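Local coordinates for protein B-agarase (Agarivorans gilvus, PDB 5Z6P) that probably hydrolyses the beta-glycosidic linkages of agarose, as a glycoside hydrolase of family 50, at residues A[549-562]-A[577-589]. Sequence-based numbering, arbitrary orientation.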
loop_
_atom_site.group_PDB
_atom_site.type_symbol
_atom_site.label_atom_id
_atom_site.label_comp_id
_atom_site.label_asym_id
_atom_site.label_seq_id
_atom_site.Cartn_x
_atom_site.Cartn_y
_atom_site.Cartn_z
ATOM N N LYS A 549 33.592 17.211 -9.991
ATOM C CA LYS A 549 33.050 17.521 -11.301
ATOM C C LYS A 549 33.491 18.892 -11.850
ATOM O O LYS A 549 33.867 18.989 -13.009
ATOM C CB LYS A 549 31.531 17.470 -11.284
ATOM C CG LYS A 549 30.926 17.928 -12.585
ATOM C CD LYS A 549 29.432 17.771 -12.593
ATOM C CE LYS A 549 28.878 17.931 -13.980
ATOM N NZ LYS A 549 27.417 17.856 -13.929
ATOM N N TYR A 550 33.433 19.944 -11.031
ATOM C CA TYR A 550 33.644 21.306 -11.536
ATOM C C TYR A 550 35.046 21.869 -11.267
ATOM O O TYR A 550 35.458 22.814 -11.930
ATOM C CB TYR A 550 32.587 22.260 -10.957
ATOM C CG TYR A 550 31.199 22.009 -11.513
ATOM C CD1 TYR A 550 30.873 22.392 -12.802
ATOM C CD2 TYR A 550 30.233 21.373 -10.756
ATOM C CE1 TYR A 550 29.628 22.153 -13.323
ATOM C CE2 TYR A 550 28.963 21.127 -11.267
ATOM C CZ TYR A 550 28.670 21.522 -12.558
ATOM O OH TYR A 550 27.428 21.307 -13.094
ATOM N N THR A 551 35.751 21.278 -10.310
ATOM C CA THR A 551 37.117 21.659 -9.898
ATOM C C THR A 551 37.231 23.043 -9.249
ATOM O O THR A 551 37.719 23.163 -8.132
ATOM C CB THR A 551 38.120 21.606 -11.069
ATOM O OG1 THR A 551 37.872 20.449 -11.877
ATOM C CG2 THR A 551 39.537 21.550 -10.521
ATOM N N VAL A 552 36.808 24.082 -9.962
ATOM C CA VAL A 552 36.819 25.433 -9.414
ATOM C C VAL A 552 35.382 25.926 -9.256
ATOM O O VAL A 552 34.497 25.551 -10.036
ATOM C CB VAL A 552 37.641 26.415 -10.303
ATOM C CG1 VAL A 552 39.121 26.012 -10.331
ATOM C CG2 VAL A 552 37.095 26.459 -11.709
ATOM N N ILE A 553 35.153 26.750 -8.236
ATOM C CA ILE A 553 33.814 27.254 -7.927
ATOM C C ILE A 553 33.240 28.100 -9.074
ATOM O O ILE A 553 32.038 28.109 -9.310
ATOM C CB ILE A 553 33.827 28.066 -6.584
ATOM C CG1 ILE A 553 32.407 28.397 -6.132
ATOM C CG2 ILE A 553 34.703 29.297 -6.681
ATOM C CD1 ILE A 553 31.669 27.192 -5.641
ATOM N N GLU A 554 34.112 28.777 -9.813
ATOM C CA GLU A 554 33.698 29.576 -10.954
ATOM C C GLU A 554 32.988 28.731 -12.014
ATOM O O GLU A 554 32.006 29.160 -12.616
ATOM C CB GLU A 554 34.916 30.280 -11.572
ATOM C CG GLU A 554 35.459 31.426 -10.730
ATOM C CD GLU A 554 36.527 31.030 -9.694
ATOM O OE1 GLU A 554 36.837 29.836 -9.519
ATOM O OE2 GLU A 554 37.062 31.944 -9.035
ATOM N N ALA A 555 33.477 27.516 -12.221
ATOM C CA ALA A 555 32.869 26.611 -13.178
ATOM C C ALA A 555 31.473 26.140 -12.717
ATOM O O ALA A 555 30.552 26.006 -13.522
ATOM C CB ALA A 555 33.789 25.422 -13.419
ATOM N N LEU A 556 31.311 25.903 -11.423
ATOM C CA LEU A 556 29.979 25.621 -10.897
ATOM C C LEU A 556 29.058 26.839 -11.080
ATOM O O LEU A 556 27.903 26.700 -11.470
ATOM C CB LEU A 556 30.042 25.221 -9.420
ATOM C CG LEU A 556 28.642 25.050 -8.825
ATOM C CD1 LEU A 556 28.573 23.798 -7.962
ATOM C CD2 LEU A 556 28.266 26.267 -8.009
ATOM N N ASN A 557 29.579 28.026 -10.788
ATOM C CA ASN A 557 28.799 29.254 -10.915
ATOM C C ASN A 557 28.307 29.470 -12.338
ATOM O O ASN A 557 27.165 29.846 -12.542
ATOM C CB ASN A 557 29.609 30.460 -10.448
ATOM C CG ASN A 557 29.632 30.598 -8.922
ATOM O OD1 ASN A 557 28.765 30.078 -8.227
ATOM N ND2 ASN A 557 30.625 31.293 -8.408
ATOM N N GLN A 558 29.177 29.210 -13.311
ATOM C CA GLN A 558 28.840 29.275 -14.732
ATOM C C GLN A 558 27.670 28.346 -15.068
ATOM O O GLN A 558 26.713 28.735 -15.727
ATOM C CB GLN A 558 30.064 28.896 -15.575
ATOM C CG GLN A 558 30.049 29.373 -17.024
ATOM C CD GLN A 558 29.373 30.724 -17.202
ATOM O OE1 GLN A 558 28.299 30.826 -17.804
ATOM N NE2 GLN A 558 30.005 31.774 -16.679
ATOM N N SER A 559 27.763 27.114 -14.588
ATOM C CA SER A 559 26.757 26.091 -14.849
ATOM C C SER A 559 25.458 26.325 -14.078
ATOM O O SER A 559 24.379 26.206 -14.642
ATOM C CB SER A 559 27.341 24.719 -14.521
ATOM O OG SER A 559 26.336 23.740 -14.394
ATOM N N TRP A 560 25.574 26.672 -12.798
ATOM C CA TRP A 560 24.410 26.870 -11.943
ATOM C C TRP A 560 23.798 28.267 -12.062
ATOM O O TRP A 560 22.701 28.491 -11.578
ATOM C CB TRP A 560 24.767 26.628 -10.475
ATOM C CG TRP A 560 24.896 25.212 -10.104
ATOM C CD1 TRP A 560 25.106 24.163 -10.942
ATOM C CD2 TRP A 560 24.808 24.669 -8.788
ATOM N NE1 TRP A 560 25.169 23.005 -10.235
ATOM C CE2 TRP A 560 24.987 23.281 -8.911
ATOM C CE3 TRP A 560 24.611 25.224 -7.523
ATOM C CZ2 TRP A 560 24.966 22.437 -7.809
ATOM C CZ3 TRP A 560 24.582 24.386 -6.433
ATOM C CH2 TRP A 560 24.768 23.002 -6.579
ATOM N N GLN A 561 24.523 29.185 -12.697
ATOM C CA GLN A 561 24.157 30.601 -12.749
ATOM C C GLN A 561 24.022 31.154 -11.336
ATOM O O GLN A 561 23.032 31.788 -10.999
ATOM C CB GLN A 561 22.870 30.811 -13.552
ATOM C CG GLN A 561 22.985 30.474 -15.048
ATOM C CD GLN A 561 23.949 31.386 -15.809
ATOM O OE1 GLN A 561 24.400 32.406 -15.292
ATOM N NE2 GLN A 561 24.272 31.009 -17.042
ATOM N N THR A 562 25.029 30.867 -10.512
ATOM C CA THR A 562 25.097 31.329 -9.132
ATOM C C THR A 562 26.313 32.234 -8.937
ATOM O O THR A 562 27.125 32.362 -9.832
ATOM C CB THR A 562 25.182 30.151 -8.141
ATOM O OG1 THR A 562 26.279 29.299 -8.506
ATOM C CG2 THR A 562 23.867 29.348 -8.132
ATOM N N LEU A 577 17.712 27.823 -5.275
ATOM C CA LEU A 577 18.277 27.393 -6.545
ATOM C C LEU A 577 17.186 27.419 -7.604
ATOM O O LEU A 577 16.032 27.117 -7.318
ATOM C CB LEU A 577 18.886 25.990 -6.426
ATOM C CG LEU A 577 20.043 25.810 -5.433
ATOM C CD1 LEU A 577 20.455 24.348 -5.351
ATOM C CD2 LEU A 577 21.239 26.688 -5.782
ATOM N N THR A 578 17.545 27.791 -8.823
ATOM C CA THR A 578 16.545 27.956 -9.867
ATOM C C THR A 578 16.198 26.627 -10.536
ATOM O O THR A 578 15.211 26.539 -11.254
ATOM C CB THR A 578 17.012 28.966 -10.930
ATOM O OG1 THR A 578 18.072 28.398 -11.713
ATOM C CG2 THR A 578 17.502 30.241 -10.256
ATOM N N HIS A 579 17.016 25.607 -10.292
ATOM C CA HIS A 579 16.805 24.279 -10.854
ATOM C C HIS A 579 16.884 24.273 -12.389
ATOM O O HIS A 579 15.979 23.772 -13.038
ATOM C CB HIS A 579 15.446 23.706 -10.419
ATOM C CG HIS A 579 15.198 23.732 -8.943
ATOM N ND1 HIS A 579 16.217 23.743 -8.007
ATOM C CD2 HIS A 579 14.049 23.756 -8.231
ATOM C CE1 HIS A 579 15.704 23.773 -6.795
ATOM N NE2 HIS A 579 14.385 23.779 -6.902
ATOM N N ASN A 580 17.961 24.795 -12.979
ATOM C CA ASN A 580 18.088 24.730 -14.434
ATOM C C ASN A 580 18.470 23.320 -14.848
ATOM O O ASN A 580 18.573 22.440 -14.002
ATOM C CB ASN A 580 19.093 25.776 -14.969
ATOM C CG ASN A 580 20.483 25.673 -14.334
ATOM O OD1 ASN A 580 20.923 24.611 -13.917
ATOM N ND2 ASN A 580 21.171 26.795 -14.266
ATOM N N SER A 581 18.676 23.085 -16.136
ATOM C CA SER A 581 18.902 21.711 -16.583
ATOM C C SER A 581 20.243 21.166 -16.096
ATOM O O SER A 581 20.370 19.969 -15.849
ATOM C CB SER A 581 18.809 21.604 -18.105
ATOM O OG SER A 581 19.663 22.526 -18.733
ATOM N N ALA A 582 21.232 22.039 -15.938
ATOM C CA ALA A 582 22.535 21.607 -15.434
ATOM C C ALA A 582 22.463 21.222 -13.955
ATOM O O ALA A 582 23.007 20.210 -13.546
ATOM C CB ALA A 582 23.569 22.682 -15.644
ATOM N N GLN A 583 21.792 22.039 -13.157
ATOM C CA GLN A 583 21.592 21.717 -11.753
ATOM C C GLN A 583 20.842 20.400 -11.558
ATOM O O GLN A 583 21.129 19.667 -10.622
ATOM C CB GLN A 583 20.845 22.853 -11.045
ATOM C CG GLN A 583 21.718 24.079 -10.785
ATOM C CD GLN A 583 20.926 25.293 -10.316
ATOM O OE1 GLN A 583 19.791 25.505 -10.726
ATOM N NE2 GLN A 583 21.541 26.105 -9.472
ATOM N N VAL A 584 19.888 20.096 -12.436
ATOM C CA VAL A 584 19.108 18.864 -12.291
ATOM C C VAL A 584 19.971 17.640 -12.608
ATOM O O VAL A 584 19.889 16.635 -11.919
ATOM C CB VAL A 584 17.842 18.882 -13.175
ATOM C CG1 VAL A 584 17.183 17.515 -13.225
ATOM C CG2 VAL A 584 16.848 19.925 -12.634
ATOM N N GLU A 585 20.822 17.732 -13.627
ATOM C CA GLU A 585 21.835 16.694 -13.838
ATOM C C GLU A 585 22.655 16.462 -12.563
ATOM O O GLU A 585 22.887 15.331 -12.172
ATOM C CB GLU A 585 22.768 17.058 -14.999
ATOM C CG GLU A 585 22.187 16.812 -16.389
ATOM C CD GLU A 585 22.871 17.656 -17.468
ATOM O OE1 GLU A 585 22.321 17.761 -18.583
ATOM O OE2 GLU A 585 23.949 18.226 -17.202
ATOM N N ASP A 586 23.066 17.546 -11.913
ATOM C CA ASP A 586 23.816 17.456 -10.660
ATOM C C ASP A 586 22.963 16.878 -9.513
ATOM O O ASP A 586 23.447 16.065 -8.751
ATOM C CB ASP A 586 24.387 18.835 -10.280
ATOM C CG ASP A 586 25.539 19.263 -11.196
ATOM O OD1 ASP A 586 26.210 18.372 -11.729
ATOM O OD2 ASP A 586 25.763 20.471 -11.388
ATOM N N TYR A 587 21.701 17.286 -9.399
ATOM C CA TYR A 587 20.823 16.697 -8.380
ATOM C C TYR A 587 20.771 15.180 -8.540
ATOM O O TYR A 587 20.805 14.445 -7.558
ATOM C CB TYR A 587 19.391 17.269 -8.439
ATOM C CG TYR A 587 19.272 18.772 -8.274
ATOM C CD1 TYR A 587 20.258 19.509 -7.633
ATOM C CD2 TYR A 587 18.155 19.446 -8.758
ATOM C CE1 TYR A 587 20.141 20.895 -7.491
ATOM C CE2 TYR A 587 18.028 20.797 -8.630
ATOM C CZ TYR A 587 19.016 21.523 -8.001
ATOM O OH TYR A 587 18.864 22.871 -7.898
ATOM N N ALA A 588 20.692 14.719 -9.785
ATOM C CA ALA A 588 20.683 13.287 -10.079
ATOM C C ALA A 588 21.954 12.579 -9.582
ATOM O O ALA A 588 21.875 11.532 -8.953
ATOM C CB ALA A 588 20.509 13.060 -11.566
ATOM N N LEU A 589 23.114 13.147 -9.885
ATOM C CA LEU A 589 24.377 12.600 -9.391
ATOM C C LEU A 589 24.376 12.509 -7.857
ATOM O O LEU A 589 24.779 11.513 -7.284
ATOM C CB LEU A 589 25.557 13.465 -9.842
ATOM C CG LEU A 589 25.878 13.575 -11.334
ATOM C CD1 LEU A 589 26.996 14.587 -11.551
ATOM C CD2 LEU A 589 26.257 12.213 -11.912
HETATM O O HOH W 1 20.433 28.667 -9.069
#
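With CG anti to the carbonyl carbon (chi1 -71°), Asp586 holds its carboxylate out from its helix to meet three donors, and Lys549, its long chain extended from a chi1 of 174° to span the gap, delivers its ammonium there. Lys549 NZ lies 2.6 Å from Asp586 OD1 in a salt bridge, approaching on the syn side but tilted out of the carboxylate plane. Asp586 OD2 is gripped twice: Tyr550 OH donates at 2.5 Å to its syn lone pair, and Trp560 NE1 at 2.8 Å to its anti lone pair, nearly straight and in the indole plane. A short aspartate suits this buried place, since both oxygens accept, and the lysine's positive charge probably favours the ionised carboxylate. Ser559 OG donates in turn to Tyr550 OH, steadying the phenol, and packs against Ala582 CB, whose small methyl lets the helices approach.

The axes of segments 553-560 and 581-589 approach to 9.4 Å, their N-to-C directions 117° apart, the second opening helix 581-609 at a capping box: Asn580 OD1 accepts from Gln583 N, and Gln583 OE1 from Asn580 N. Amides suit both places: beyond its capping oxygen, Asn580 has ND2 to donate to Ser559 O at 3.3 Å. Trp560 adds a broad face to its N-H, taking a CH-pi contact from Gln583 CG; Leu556 CD1 covers the opposite face.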